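Local coordinates for Galactose/lactose metabolism regulatory protein GAL80 (Saccharomyces cerevisiae, PDB 3BTV), which represses the galactose and lactose metabolic genes of yeast by binding the activator GAL4 and blocking its activation of transcription when no inducing sugar is present, at residues B[51-56]-B[87-92]; B[121-126]-B[370-375]; B[154-159]-B[401-406]; B[376-381]-B[390-395]. The protein carries 1 engineered substitution. All coordinates share one frame; numbering follows the deposited sequence.

Contact 1: B[51-56]-B[87-92]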
loop_
_atom_site.group_PDB
_atom_site.type_symbol
_atom_site.label_atom_id
_atom_site.label_comp_id
_atom_site.label_asym_id
_atom_site.label_seq_id
_atom_site.Cartn_x
_atom_site.Cartn_y
_atom_site.Cartn_z
ATOM N N GLN B 51 41.999 -11.262 -11.283
ATOM C CA GLN B 51 42.983 -10.377 -11.884
ATOM C C GLN B 51 42.452 -9.769 -13.179
ATOM O O GLN B 51 41.924 -10.475 -14.037
ATOM C CB GLN B 51 44.291 -11.126 -12.149
ATOM C CG GLN B 51 45.259 -11.120 -10.977
ATOM C CD GLN B 51 45.621 -9.716 -10.533
ATOM O OE1 GLN B 51 44.938 -9.118 -9.703
ATOM N NE2 GLN B 51 46.706 -9.183 -11.085
ATOM N N ILE B 52 42.599 -8.455 -13.313
ATOM C CA ILE B 52 42.179 -7.754 -14.521
ATOM C C ILE B 52 43.244 -7.851 -15.608
ATOM O O ILE B 52 44.256 -7.150 -15.567
ATOM C CB ILE B 52 41.859 -6.277 -14.221
ATOM C CG1 ILE B 52 40.600 -6.175 -13.352
ATOM C CG2 ILE B 52 41.673 -5.494 -15.505
ATOM C CD1 ILE B 52 40.244 -4.753 -12.944
ATOM N N THR B 53 43.006 -8.720 -16.585
ATOM C CA THR B 53 43.979 -8.972 -17.638
ATOM C C THR B 53 43.625 -8.257 -18.939
ATOM O O THR B 53 44.436 -8.190 -19.860
ATOM C CB THR B 53 44.113 -10.478 -17.927
ATOM O OG1 THR B 53 42.892 -10.966 -18.499
ATOM C CG2 THR B 53 44.419 -11.243 -16.645
ATOM N N ALA B 54 42.410 -7.730 -19.013
ATOM C CA ALA B 54 41.958 -7.049 -20.219
ATOM C C ALA B 54 41.048 -5.878 -19.877
ATOM O O ALA B 54 40.432 -5.848 -18.813
ATOM C CB ALA B 54 41.245 -8.020 -21.134
ATOM N N LEU B 55 40.958 -4.918 -20.791
ATOM C CA LEU B 55 40.173 -3.713 -20.553
ATOM C C LEU B 55 39.808 -3.123 -21.904
ATOM O O LEU B 55 40.640 -3.098 -22.810
ATOM C CB LEU B 55 41.008 -2.705 -19.764
ATOM C CG LEU B 55 40.352 -1.926 -18.631
ATOM C CD1 LEU B 55 40.013 -2.865 -17.496
ATOM C CD2 LEU B 55 41.268 -0.815 -18.144
ATOM N N TYR B 56 38.575 -2.649 -22.053
ATOM C CA TYR B 56 38.187 -2.028 -23.318
ATOM C C TYR B 56 37.224 -0.862 -23.174
ATOM O O TYR B 56 36.345 -0.866 -22.325
ATOM C CB TYR B 56 37.583 -3.048 -24.285
ATOM C CG TYR B 56 36.864 -2.397 -25.447
ATOM C CD1 TYR B 56 37.564 -1.948 -26.563
ATOM C CD2 TYR B 56 35.487 -2.210 -25.420
ATOM C CE1 TYR B 56 36.913 -1.342 -27.626
ATOM C CE2 TYR B 56 34.827 -1.604 -26.478
ATOM C CZ TYR B 56 35.546 -1.173 -27.580
ATOM O OH TYR B 56 34.893 -0.572 -28.631
ATOM N N SER B 87 40.182 -12.288 -27.426
ATOM C CA SER B 87 41.321 -12.616 -26.576
ATOM C C SER B 87 41.066 -13.867 -25.745
ATOM O O SER B 87 39.938 -14.133 -25.339
ATOM C CB SER B 87 41.667 -11.442 -25.657
ATOM O OG SER B 87 42.754 -11.765 -24.799
ATOM N N SER B 88 42.122 -14.632 -25.497
ATOM C CA SER B 88 42.017 -15.835 -24.685
ATOM C C SER B 88 42.630 -15.608 -23.311
ATOM O O SER B 88 42.715 -16.530 -22.501
ATOM C CB SER B 88 42.696 -17.011 -25.383
ATOM O OG SER B 88 43.963 -16.632 -25.893
ATOM N N THR B 89 43.053 -14.375 -23.051
ATOM C CA THR B 89 43.597 -14.014 -21.748
ATOM C C THR B 89 42.475 -13.716 -20.763
ATOM O O THR B 89 42.730 -13.335 -19.622
ATOM C CB THR B 89 44.516 -12.784 -21.842
ATOM O OG1 THR B 89 43.773 -11.666 -22.343
ATOM C CG2 THR B 89 45.690 -13.064 -22.771
ATOM N N ILE B 90 41.235 -13.902 -21.210
ATOM C CA ILE B 90 40.059 -13.523 -20.429
ATOM C C ILE B 90 39.198 -14.712 -20.012
ATOM O O ILE B 90 38.814 -15.538 -20.841
ATOM C CB ILE B 90 39.155 -12.551 -21.210
ATOM C CG1 ILE B 90 39.949 -11.336 -21.692
ATOM C CG2 ILE B 90 37.979 -12.115 -20.346
ATOM C CD1 ILE B 90 39.174 -10.448 -22.650
ATOM N N ASP B 91 38.875 -14.779 -18.725
ATOM C CA ASP B 91 38.033 -15.849 -18.192
ATOM C C ASP B 91 36.631 -15.349 -17.852
ATOM O O ASP B 91 35.636 -16.047 -18.062
ATOM C CB ASP B 91 38.669 -16.451 -16.943
ATOM C CG ASP B 91 40.090 -16.903 -17.179
ATOM O OD1 ASP B 91 40.395 -17.350 -18.305
ATOM O OD2 ASP B 91 40.899 -16.815 -16.231
ATOM N N MET B 92 36.561 -14.141 -17.308
ATOM C CA MET B 92 35.282 -13.534 -16.976
ATOM C C MET B 92 35.155 -12.144 -17.579
ATOM O O MET B 92 36.008 -11.283 -17.360
ATOM C CB MET B 92 35.096 -13.452 -15.462
ATOM C CG MET B 92 33.874 -12.626 -15.057
ATOM S SD MET B 92 33.568 -12.546 -13.273
ATOM C CE MET B 92 33.025 -14.217 -12.961
#
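Thr53, on strand 51-56, is met by Thr89 and Ile90 of the connection that leaves a helix at Ser87. Ser87 OG is hydrogen-bonded to Thr89 OG1 at 2.7 Å, either hydroxyl being a possible donor. Thr89 then offers its backbone carbonyl. OG1 of Thr53 donates to O of Thr89 over a short 2.6 Å, coming from above the carbonyl plane, 46° out of it, with a C=O...donor angle of 134°. The first torsion of Thr53, 67°, sets OG1 between its own backbone N and carbonyl carbon and turns it toward the Thr89 carbonyl. A valine at Thr53 would keep much of the bulk but would probably leave the Thr89 carbonyl without this donor. Next comes Ile90, whose CD1 packs on CB of Ala54 at 3.5 Å, with CG1 almost as near. Asp91 turns to a salt bridge with Arg22. The contact lies within the Rossmann-fold region: strand 50-56 runs between strands 21-26 and 76-78 of the parallel sheet, Phe84 of helix 81-86 and Phe78 of strand 76-78 also touch Ala54, and residues 87-92 lead from that helix into strand 92-95.

Contact 2: B[121-126]-B[370-375]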
loop_
_atom_site.group_PDB
_atom_site.type_symbol
_atom_site.label_atom_id
_atom_site.label_comp_id
_atom_site.label_asym_id
_atom_site.label_seq_id
_atom_site.Cartn_x
_atom_site.Cartn_y
_atom_site.Cartn_z
ATOM N N TYR B 121 32.707 -16.988 -17.839
ATOM C CA TYR B 121 31.745 -16.152 -17.143
ATOM C C TYR B 121 31.396 -14.863 -17.857
ATOM O O TYR B 121 32.265 -14.189 -18.412
ATOM C CB TYR B 121 32.265 -15.812 -15.747
ATOM C CG TYR B 121 32.557 -17.018 -14.891
ATOM C CD1 TYR B 121 33.864 -17.432 -14.661
ATOM C CD2 TYR B 121 31.527 -17.748 -14.314
ATOM C CE1 TYR B 121 34.136 -18.538 -13.874
ATOM C CE2 TYR B 121 31.787 -18.856 -13.529
ATOM C CZ TYR B 121 33.092 -19.247 -13.313
ATOM O OH TYR B 121 33.347 -20.350 -12.531
ATOM N N LEU B 122 30.113 -14.521 -17.818
ATOM C CA LEU B 122 29.654 -13.218 -18.281
ATOM C C LEU B 122 28.874 -12.523 -17.175
ATOM O O LEU B 122 27.858 -13.034 -16.693
ATOM C CB LEU B 122 28.792 -13.338 -19.535
ATOM C CG LEU B 122 28.190 -12.005 -19.990
ATOM C CD1 LEU B 122 29.302 -11.026 -20.388
ATOM C CD2 LEU B 122 27.210 -12.217 -21.141
ATOM N N PHE B 123 29.356 -11.355 -16.777
ATOM C CA PHE B 123 28.792 -10.618 -15.654
ATOM C C PHE B 123 28.188 -9.323 -16.188
ATOM O O PHE B 123 28.903 -8.491 -16.751
ATOM C CB PHE B 123 29.918 -10.308 -14.667
ATOM C CG PHE B 123 29.456 -9.749 -13.347
ATOM C CD1 PHE B 123 30.353 -9.621 -12.295
ATOM C CD2 PHE B 123 28.150 -9.354 -13.154
ATOM C CE1 PHE B 123 29.948 -9.110 -11.073
ATOM C CE2 PHE B 123 27.736 -8.844 -11.930
ATOM C CZ PHE B 123 28.635 -8.718 -10.893
ATOM N N VAL B 124 26.875 -9.157 -16.022
ATOM C CA VAL B 124 26.186 -7.953 -16.496
ATOM C C VAL B 124 25.439 -7.282 -15.363
ATOM O O VAL B 124 24.906 -7.952 -14.484
ATOM C CB VAL B 124 25.199 -8.267 -17.656
ATOM C CG1 VAL B 124 24.558 -6.988 -18.191
ATOM C CG2 VAL B 124 25.924 -9.002 -18.793
ATOM N N GLU B 125 25.391 -5.956 -15.381
ATOM C CA GLU B 125 24.627 -5.230 -14.374
ATOM C C GLU B 125 23.146 -5.184 -14.693
ATOM O O GLU B 125 22.750 -5.299 -15.850
ATOM C CB GLU B 125 25.174 -3.819 -14.211
ATOM C CG GLU B 125 26.508 -3.807 -13.505
ATOM C CD GLU B 125 26.929 -2.418 -13.113
ATOM O OE1 GLU B 125 26.860 -1.523 -13.985
ATOM O OE2 GLU B 125 27.321 -2.223 -11.939
ATOM N N TRP B 126 22.331 -5.056 -13.652
ATOM C CA TRP B 126 20.900 -4.823 -13.815
ATOM C C TRP B 126 20.723 -3.340 -14.121
ATOM O O TRP B 126 21.377 -2.513 -13.497
ATOM C CB TRP B 126 20.140 -5.204 -12.540
ATOM C CG TRP B 126 18.670 -4.925 -12.645
ATOM C CD1 TRP B 126 18.008 -3.860 -12.127
ATOM C CD2 TRP B 126 17.696 -5.704 -13.347
ATOM N NE1 TRP B 126 16.684 -3.922 -12.461
ATOM C CE2 TRP B 126 16.464 -5.045 -13.215
ATOM C CE3 TRP B 126 17.750 -6.888 -14.087
ATOM C CZ2 TRP B 126 15.282 -5.539 -13.777
ATOM C CZ3 TRP B 126 16.580 -7.380 -14.641
ATOM C CH2 TRP B 126 15.366 -6.703 -14.491
ATOM N N ARG B 370 30.377 -8.871 -1.844
ATOM C CA ARG B 370 29.900 -10.172 -1.395
ATOM C C ARG B 370 29.423 -10.999 -2.577
ATOM O O ARG B 370 29.411 -12.230 -2.528
ATOM C CB ARG B 370 28.800 -10.007 -0.334
ATOM C CG ARG B 370 29.354 -9.614 1.037
ATOM C CD ARG B 370 28.289 -9.062 1.978
ATOM N NE ARG B 370 27.381 -10.099 2.476
ATOM C CZ ARG B 370 27.352 -10.544 3.732
ATOM N NH1 ARG B 370 28.178 -10.046 4.651
ATOM N NH2 ARG B 370 26.487 -11.488 4.074
ATOM N N LEU B 371 29.037 -10.315 -3.648
ATOM C CA LEU B 371 28.677 -10.992 -4.892
ATOM C C LEU B 371 29.924 -11.619 -5.536
ATOM O O LEU B 371 29.918 -12.786 -5.930
ATOM C CB LEU B 371 28.010 -10.009 -5.859
ATOM C CG LEU B 371 27.657 -10.541 -7.247
ATOM C CD1 LEU B 371 26.854 -11.835 -7.140
ATOM C CD2 LEU B 371 26.896 -9.480 -8.037
ATOM N N TYR B 372 30.989 -10.832 -5.642
ATOM C CA TYR B 372 32.262 -11.331 -6.155
ATOM C C TYR B 372 32.753 -12.504 -5.325
ATOM O O TYR B 372 33.184 -13.517 -5.865
ATOM C CB TYR B 372 33.322 -10.228 -6.167
ATOM C CG TYR B 372 33.376 -9.467 -7.467
ATOM C CD1 TYR B 372 32.584 -8.346 -7.667
ATOM C CD2 TYR B 372 34.207 -9.881 -8.506
ATOM C CE1 TYR B 372 32.617 -7.659 -8.860
ATOM C CE2 TYR B 372 34.250 -9.194 -9.705
ATOM C CZ TYR B 372 33.450 -8.084 -9.873
ATOM O OH TYR B 372 33.473 -7.387 -11.055
ATOM N N GLN B 373 32.674 -12.363 -4.008
ATOM C CA GLN B 373 33.104 -13.424 -3.109
ATOM C C GLN B 373 32.338 -14.716 -3.397
ATOM O O GLN B 373 32.930 -15.791 -3.494
ATOM C CB GLN B 373 32.924 -13.001 -1.648
ATOM C CG GLN B 373 33.481 -13.983 -0.634
ATOM C CD GLN B 373 34.998 -13.942 -0.548
ATOM O OE1 GLN B 373 35.683 -14.882 -0.954
ATOM N NE2 GLN B 373 35.531 -12.841 -0.025
ATOM N N SER B 374 31.023 -14.605 -3.551
ATOM C CA SER B 374 30.192 -15.779 -3.780
ATOM C C SER B 374 30.540 -16.435 -5.119
ATOM O O SER B 374 30.346 -17.639 -5.307
ATOM C CB SER B 374 28.698 -15.426 -3.694
ATOM O OG SER B 374 28.196 -14.943 -4.929
ATOM N N ILE B 375 31.077 -15.643 -6.041
ATOM C CA ILE B 375 31.471 -16.163 -7.342
ATOM C C ILE B 375 32.701 -17.071 -7.237
ATOM O O ILE B 375 32.658 -18.232 -7.644
ATOM C CB ILE B 375 31.744 -15.031 -8.344
ATOM C CG1 ILE B 375 30.446 -14.301 -8.684
ATOM C CG2 ILE B 375 32.379 -15.591 -9.619
ATOM C CD1 ILE B 375 30.610 -13.178 -9.696
#
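Phe123 reaches from strand 121-125 into a group of three side chains on helix 370-375, those of Leu371, Tyr372 and Ile375. Its CG stands anti to the backbone N (chi1 -170°), which carries the ring away from the strand and brings its far end to the helix. Leu371 approaches from the opposite direction, also with CG anti to N, and its CD2 branch meets CZ of Phe123 at 3.4 Å. Tyr372 lies at the edge of the Phe123 ring, where its CE1 is 3.8 Å from CE1 of Phe123; the two ring planes are turned 53° from each other and their centroids are 5.6 Å apart. This is packing of a helix from the later part of the chain on the parallel sheet of the Rossmann fold, the helix running nearly antiparallel to the strand at 164°. Ile375, one turn beyond Leu371, brings CD1 to 4.3 Å from CE1 of Phe123. The tyrosine hydroxyl is hydrogen-bonded to His39, whose ring also meets that of Phe123. On the helix itself, O of Leu371 accepts from both Ser374 OG, at 2.9 Å, and Ile375 N.

Contact 3: B[154-159]-B[401-406]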
loop_
_atom_site.group_PDB
_atom_site.type_symbol
_atom_site.label_atom_id
_atom_site.label_comp_id
_atom_site.label_asym_id
_atom_site.label_seq_id
_atom_site.Cartn_x
_atom_site.Cartn_y
_atom_site.Cartn_z
ATOM N N GLN B 154 22.814 -7.460 -6.642
ATOM C CA GLN B 154 23.672 -7.603 -5.469
ATOM C C GLN B 154 22.923 -7.448 -4.157
ATOM O O GLN B 154 23.498 -7.649 -3.081
ATOM C CB GLN B 154 24.838 -6.614 -5.530
ATOM C CG GLN B 154 24.471 -5.214 -5.093
ATOM C CD GLN B 154 23.634 -4.487 -6.116
ATOM O OE1 GLN B 154 23.829 -4.651 -7.319
ATOM N NE2 GLN B 154 22.695 -3.675 -5.644
ATOM N N GLY B 155 21.640 -7.094 -4.245
ATOM C CA GLY B 155 20.789 -7.003 -3.072
ATOM C C GLY B 155 20.619 -8.374 -2.437
ATOM O O GLY B 155 20.451 -8.513 -1.219
ATOM N N ARG B 156 20.655 -9.402 -3.273
ATOM C CA ARG B 156 20.549 -10.770 -2.789
ATOM C C ARG B 156 21.741 -11.140 -1.897
ATOM O O ARG B 156 21.717 -12.173 -1.230
ATOM C CB ARG B 156 20.463 -11.746 -3.967
ATOM C CG ARG B 156 19.222 -11.589 -4.834
ATOM C CD ARG B 156 19.184 -12.637 -5.955
ATOM N NE ARG B 156 17.828 -12.769 -6.485
ATOM C CZ ARG B 156 17.304 -13.902 -6.938
ATOM N NH1 ARG B 156 18.020 -15.016 -6.921
ATOM N NH2 ARG B 156 16.054 -13.928 -7.384
ATOM N N LYS B 157 22.781 -10.302 -1.904
ATOM C CA LYS B 157 24.011 -10.556 -1.144
ATOM C C LYS B 157 24.149 -9.643 0.068
ATOM O O LYS B 157 25.153 -9.684 0.770
ATOM C CB LYS B 157 25.254 -10.369 -2.028
ATOM C CG LYS B 157 25.476 -11.469 -3.046
ATOM C CD LYS B 157 25.527 -12.855 -2.406
ATOM C CE LYS B 157 25.394 -13.931 -3.480
ATOM N NZ LYS B 157 25.132 -15.299 -2.951
ATOM N N SER B 158 23.159 -8.794 0.299
ATOM C CA SER B 158 23.169 -7.953 1.491
ATOM C C SER B 158 23.087 -8.815 2.750
ATOM O O SER B 158 22.380 -9.821 2.777
ATOM C CB SER B 158 21.996 -6.978 1.475
ATOM O OG SER B 158 21.718 -6.497 2.787
ATOM N N PRO B 159 23.805 -8.416 3.806
ATOM C CA PRO B 159 23.764 -9.208 5.039
ATOM C C PRO B 159 22.373 -9.115 5.661
ATOM O O PRO B 159 21.908 -10.062 6.288
ATOM C CB PRO B 159 24.803 -8.520 5.941
ATOM C CG PRO B 159 25.630 -7.662 5.014
ATOM C CD PRO B 159 24.699 -7.253 3.917
ATOM N N GLY B 401 25.258 -19.827 -4.473
ATOM C CA GLY B 401 25.548 -19.333 -5.798
ATOM C C GLY B 401 25.342 -17.842 -5.886
ATOM O O GLY B 401 25.717 -17.089 -4.993
ATOM N N PHE B 402 24.711 -17.426 -6.968
ATOM C CA PHE B 402 24.555 -16.022 -7.282
ATOM C C PHE B 402 23.554 -15.970 -8.422
ATOM O O PHE B 402 23.418 -16.947 -9.166
ATOM C CB PHE B 402 25.892 -15.451 -7.743
ATOM C CG PHE B 402 26.598 -16.317 -8.748
ATOM C CD1 PHE B 402 27.619 -17.166 -8.353
ATOM C CD2 PHE B 402 26.226 -16.300 -10.087
ATOM C CE1 PHE B 402 28.264 -17.968 -9.279
ATOM C CE2 PHE B 402 26.871 -17.097 -11.013
ATOM C CZ PHE B 402 27.891 -17.929 -10.608
ATOM N N PRO B 403 22.858 -14.834 -8.568
ATOM C CA PRO B 403 21.813 -14.714 -9.585
ATOM C C PRO B 403 22.436 -14.632 -10.967
ATOM O O PRO B 403 23.519 -14.070 -11.136
ATOM C CB PRO B 403 21.134 -13.375 -9.255
ATOM C CG PRO B 403 21.968 -12.726 -8.206
ATOM C CD PRO B 403 23.175 -13.539 -7.945
ATOM N N THR B 404 21.733 -15.181 -11.948
ATOM C CA THR B 404 22.236 -15.277 -13.301
ATOM C C THR B 404 21.349 -14.471 -14.231
ATOM O O THR B 404 20.366 -13.868 -13.807
ATOM C CB THR B 404 22.185 -16.732 -13.778
ATOM O OG1 THR B 404 20.816 -17.109 -13.984
ATOM C CG2 THR B 404 22.793 -17.644 -12.735
ATOM N N LEU B 405 21.682 -14.489 -15.516
ATOM C CA LEU B 405 20.854 -13.828 -16.516
ATOM C C LEU B 405 19.430 -14.407 -16.581
ATOM O O LEU B 405 18.501 -13.731 -17.027
ATOM C CB LEU B 405 21.535 -13.877 -17.886
ATOM C CG LEU B 405 22.299 -12.614 -18.302
ATOM C CD1 LEU B 405 22.993 -11.928 -17.120
ATOM C CD2 LEU B 405 23.292 -12.932 -19.409
ATOM N N MET B 406 19.250 -15.647 -16.135
ATOM C CA MET B 406 17.903 -16.200 -16.074
ATOM C C MET B 406 17.086 -15.523 -14.973
ATOM O O MET B 406 15.901 -15.239 -15.142
ATOM C CB MET B 406 17.929 -17.704 -15.835
ATOM C CG MET B 406 16.531 -18.276 -15.661
ATOM S SD MET B 406 15.489 -17.886 -17.087
ATOM C CE MET B 406 16.100 -19.022 -18.293
#
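Lys157 and Gly401 supply the polar link: NZ of Lys157 donates to O of Gly401 at 2.8 Å, with a C=O...donor angle of 150° and the donor tilted 27° from the carbonyl plane. The bend at chi2 (-55°) of an otherwise extended lysine chain carries the amine to this carbonyl. A methionine in its place has no ammonium group and would probably leave the Gly401 carbonyl without this donor. Apolar contact comes from the aliphatic part of Arg156, which runs alongside Pro403, the two pointing opposite ways, with CD of Arg156 3.6 Å from CG of the proline ring. The charged end of Arg156 is held elsewhere, by a salt bridge to Asp219 and a hydrogen bond to Gln395. A capping bond lies within 401-406: OG1 of Thr404 accepts from Met406 N at 3.0 Å. Thr404 is thus the N-cap of helix 405-424, and the contact joins the approach to that helix with a 3-10 turn that follows strand 148-152, an outermost strand of the Rossmann sheet within this chain.

Contact 4: B[376-381]-B[390-395]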
loop_
_atom_site.group_PDB
_atom_site.type_symbol
_atom_site.label_atom_id
_atom_site.label_comp_id
_atom_site.label_asym_id
_atom_site.label_seq_id
_atom_site.Cartn_x
_atom_site.Cartn_y
_atom_site.Cartn_z
ATOM N N SER B 376 33.788 -16.547 -6.680
ATOM C CA SER B 376 35.013 -17.325 -6.543
ATOM C C SER B 376 34.802 -18.562 -5.673
ATOM O O SER B 376 35.355 -19.619 -5.951
ATOM C CB SER B 376 36.149 -16.468 -5.983
ATOM O OG SER B 376 36.012 -16.282 -4.591
ATOM N N ASP B 377 33.998 -18.428 -4.626
ATOM C CA ASP B 377 33.704 -19.553 -3.750
ATOM C C ASP B 377 33.023 -20.674 -4.516
ATOM O O ASP B 377 33.260 -21.851 -4.258
ATOM C CB ASP B 377 32.833 -19.109 -2.584
ATOM C CG ASP B 377 33.605 -18.303 -1.567
ATOM O OD1 ASP B 377 34.761 -17.931 -1.861
ATOM O OD2 ASP B 377 33.060 -18.046 -0.476
ATOM N N PHE B 378 32.158 -20.298 -5.447
ATOM C CA PHE B 378 31.589 -21.258 -6.373
ATOM C C PHE B 378 32.710 -21.773 -7.255
ATOM O O PHE B 378 32.855 -22.975 -7.472
ATOM C CB PHE B 378 30.521 -20.588 -7.235
ATOM C CG PHE B 378 30.173 -21.348 -8.495
ATOM C CD1 PHE B 378 29.469 -22.546 -8.434
ATOM C CD2 PHE B 378 30.523 -20.848 -9.741
ATOM C CE1 PHE B 378 29.141 -23.242 -9.595
ATOM C CE2 PHE B 378 30.194 -21.538 -10.906
ATOM C CZ PHE B 378 29.503 -22.737 -10.829
ATOM N N HIS B 379 33.512 -20.839 -7.748
ATOM C CA HIS B 379 34.533 -21.143 -8.734
ATOM C C HIS B 379 35.665 -21.993 -8.179
ATOM O O HIS B 379 36.244 -22.797 -8.895
ATOM C CB HIS B 379 35.113 -19.855 -9.296
ATOM C CG HIS B 379 36.245 -20.080 -10.243
ATOM N ND1 HIS B 379 36.062 -20.579 -11.514
ATOM C CD2 HIS B 379 37.577 -19.877 -10.105
ATOM C CE1 HIS B 379 37.232 -20.670 -12.121
ATOM N NE2 HIS B 379 38.167 -20.247 -11.288
ATOM N N PHE B 380 35.980 -21.800 -6.905
ATOM C CA PHE B 380 37.079 -22.509 -6.270
ATOM C C PHE B 380 36.555 -23.540 -5.282
ATOM O O PHE B 380 37.329 -24.233 -4.625
ATOM C CB PHE B 380 37.999 -21.529 -5.547
ATOM C CG PHE B 380 38.766 -20.626 -6.467
ATOM C CD1 PHE B 380 38.646 -19.253 -6.369
ATOM C CD2 PHE B 380 39.614 -21.151 -7.428
ATOM C CE1 PHE B 380 39.353 -18.423 -7.207
ATOM C CE2 PHE B 380 40.323 -20.324 -8.273
ATOM C CZ PHE B 380 40.191 -18.957 -8.163
ATOM N N ASN B 381 35.235 -23.628 -5.176
ATOM C CA ASN B 381 34.614 -24.602 -4.295
ATOM C C ASN B 381 35.176 -24.499 -2.879
ATOM O O ASN B 381 35.688 -25.476 -2.336
ATOM C CB ASN B 381 34.832 -26.010 -4.849
ATOM C CG ASN B 381 33.751 -26.976 -4.424
ATOM O OD1 ASN B 381 33.044 -26.744 -3.441
ATOM N ND2 ASN B 381 33.615 -28.070 -5.164
ATOM N N SER B 390 30.045 -27.117 -12.926
ATOM C CA SER B 390 30.681 -25.815 -13.033
ATOM C C SER B 390 29.699 -24.803 -13.600
ATOM O O SER B 390 30.093 -23.761 -14.123
ATOM C CB SER B 390 31.924 -25.901 -13.924
ATOM O OG SER B 390 31.620 -26.507 -15.169
ATOM N N GLN B 391 28.413 -25.109 -13.495
ATOM C CA GLN B 391 27.416 -24.267 -14.131
ATOM C C GLN B 391 25.986 -24.591 -13.718
ATOM O O GLN B 391 25.580 -25.752 -13.693
ATOM C CB GLN B 391 27.556 -24.365 -15.645
ATOM C CG GLN B 391 26.809 -23.301 -16.406
ATOM C CD GLN B 391 27.489 -22.971 -17.710
ATOM O OE1 GLN B 391 28.604 -23.435 -17.978
ATOM N NE2 GLN B 391 26.831 -22.159 -18.530
ATOM N N PHE B 392 25.231 -23.543 -13.405
ATOM C CA PHE B 392 23.828 -23.671 -13.032
ATOM C C PHE B 392 23.016 -22.605 -13.748
ATOM O O PHE B 392 23.526 -21.525 -14.056
ATOM C CB PHE B 392 23.653 -23.559 -11.516
ATOM C CG PHE B 392 24.181 -22.275 -10.934
ATOM C CD1 PHE B 392 25.499 -22.177 -10.521
ATOM C CD2 PHE B 392 23.355 -21.168 -10.789
ATOM C CE1 PHE B 392 25.991 -20.998 -9.978
ATOM C CE2 PHE B 392 23.840 -19.981 -10.247
ATOM C CZ PHE B 392 25.161 -19.899 -9.842
ATOM N N VAL B 393 21.754 -22.922 -14.018
ATOM C CA VAL B 393 20.881 -22.053 -14.800
ATOM C C VAL B 393 20.479 -20.783 -14.052
ATOM O O VAL B 393 20.462 -19.693 -14.619
ATOM C CB VAL B 393 19.597 -22.795 -15.240
ATOM C CG1 VAL B 393 18.688 -21.868 -16.028
ATOM C CG2 VAL B 393 19.951 -24.015 -16.076
ATOM N N MET B 394 20.150 -20.929 -12.777
ATOM C CA MET B 394 19.638 -19.803 -12.010
ATOM C C MET B 394 19.809 -20.039 -10.522
ATOM O O MET B 394 19.817 -21.180 -10.058
ATOM C CB MET B 394 18.155 -19.589 -12.317
ATOM C CG MET B 394 17.269 -20.781 -11.955
ATOM S SD MET B 394 15.570 -20.584 -12.562
ATOM C CE MET B 394 15.055 -19.184 -11.568
ATOM N N GLN B 395 19.927 -18.955 -9.767
ATOM C CA GLN B 395 20.034 -19.083 -8.331
ATOM C C GLN B 395 18.665 -19.449 -7.775
ATOM O O GLN B 395 18.556 -20.254 -6.856
ATOM C CB GLN B 395 20.539 -17.792 -7.691
ATOM C CG GLN B 395 20.712 -17.919 -6.187
ATOM C CD GLN B 395 21.090 -16.620 -5.541
ATOM O OE1 GLN B 395 20.618 -15.561 -5.946
ATOM N NE2 GLN B 395 21.931 -16.689 -4.510
#
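Phe378 and Phe392 meet through two different first torsions. CG of Phe378 is anti to the backbone N (chi1 162°), which swings the ring off helix 376-380 toward the returning chain, whereas CG of Phe392 sits between its own backbone N and carbonyl carbon (chi1 58°). The two rings form a T-shaped, edge-to-face pair: the edge of Phe392 points at a face of Phe378, the planes are at 89°, and the centroids are 5.3 Å apart. The CD1-CE1 edge of Phe392 does the touching, both atoms 3.9 Å from CE1 of Phe378, with Phe392 CE1 offset toward the rim of that ring.

The same phenylalanine is also met at its edge by backbone. CZ of Phe378 lies 3.5 Å from the carbonyl carbon of Ser390 and 3.7 Å from Gln391 N, both near the ring plane, so the incoming segment borders the ring as well as covering part of a face. Beyond the pair, Phe392 meets the ring of Phe402, and the amide of Gln391 is bonded to the carbonyl of Gly146. The helix ends in a Schellman motif, with Asn381 as its C-prime residue at positive phi, and the chain then doubles back to lay residues 390-392 against the helix's last turn.

In the fold
From the N terminus, contact 1 closes first, joining strand 50-56 to the passage between helix 81-86 and strand 92-95 within the Rossmann fold. Contact 2 follows in series, tying strand 121-125 to helix 363-380; the two touch where Asp91 O meets Tyr121 N and where Met92 packs on Tyr121 and Ile375. Contact 3 opens before contact 2 closes, so these two cross; it links the turn after strand 148-152 to the segment leading into helix 405-424, and Arg370 NE bonded to Lys157 O joins it to contact 2. Contact 4 is nested inside contact 3, closing the short return after helix 363-380. It meets contact 2 through Tyr121 and His379, and contact 3 through Arg156 with Gln395.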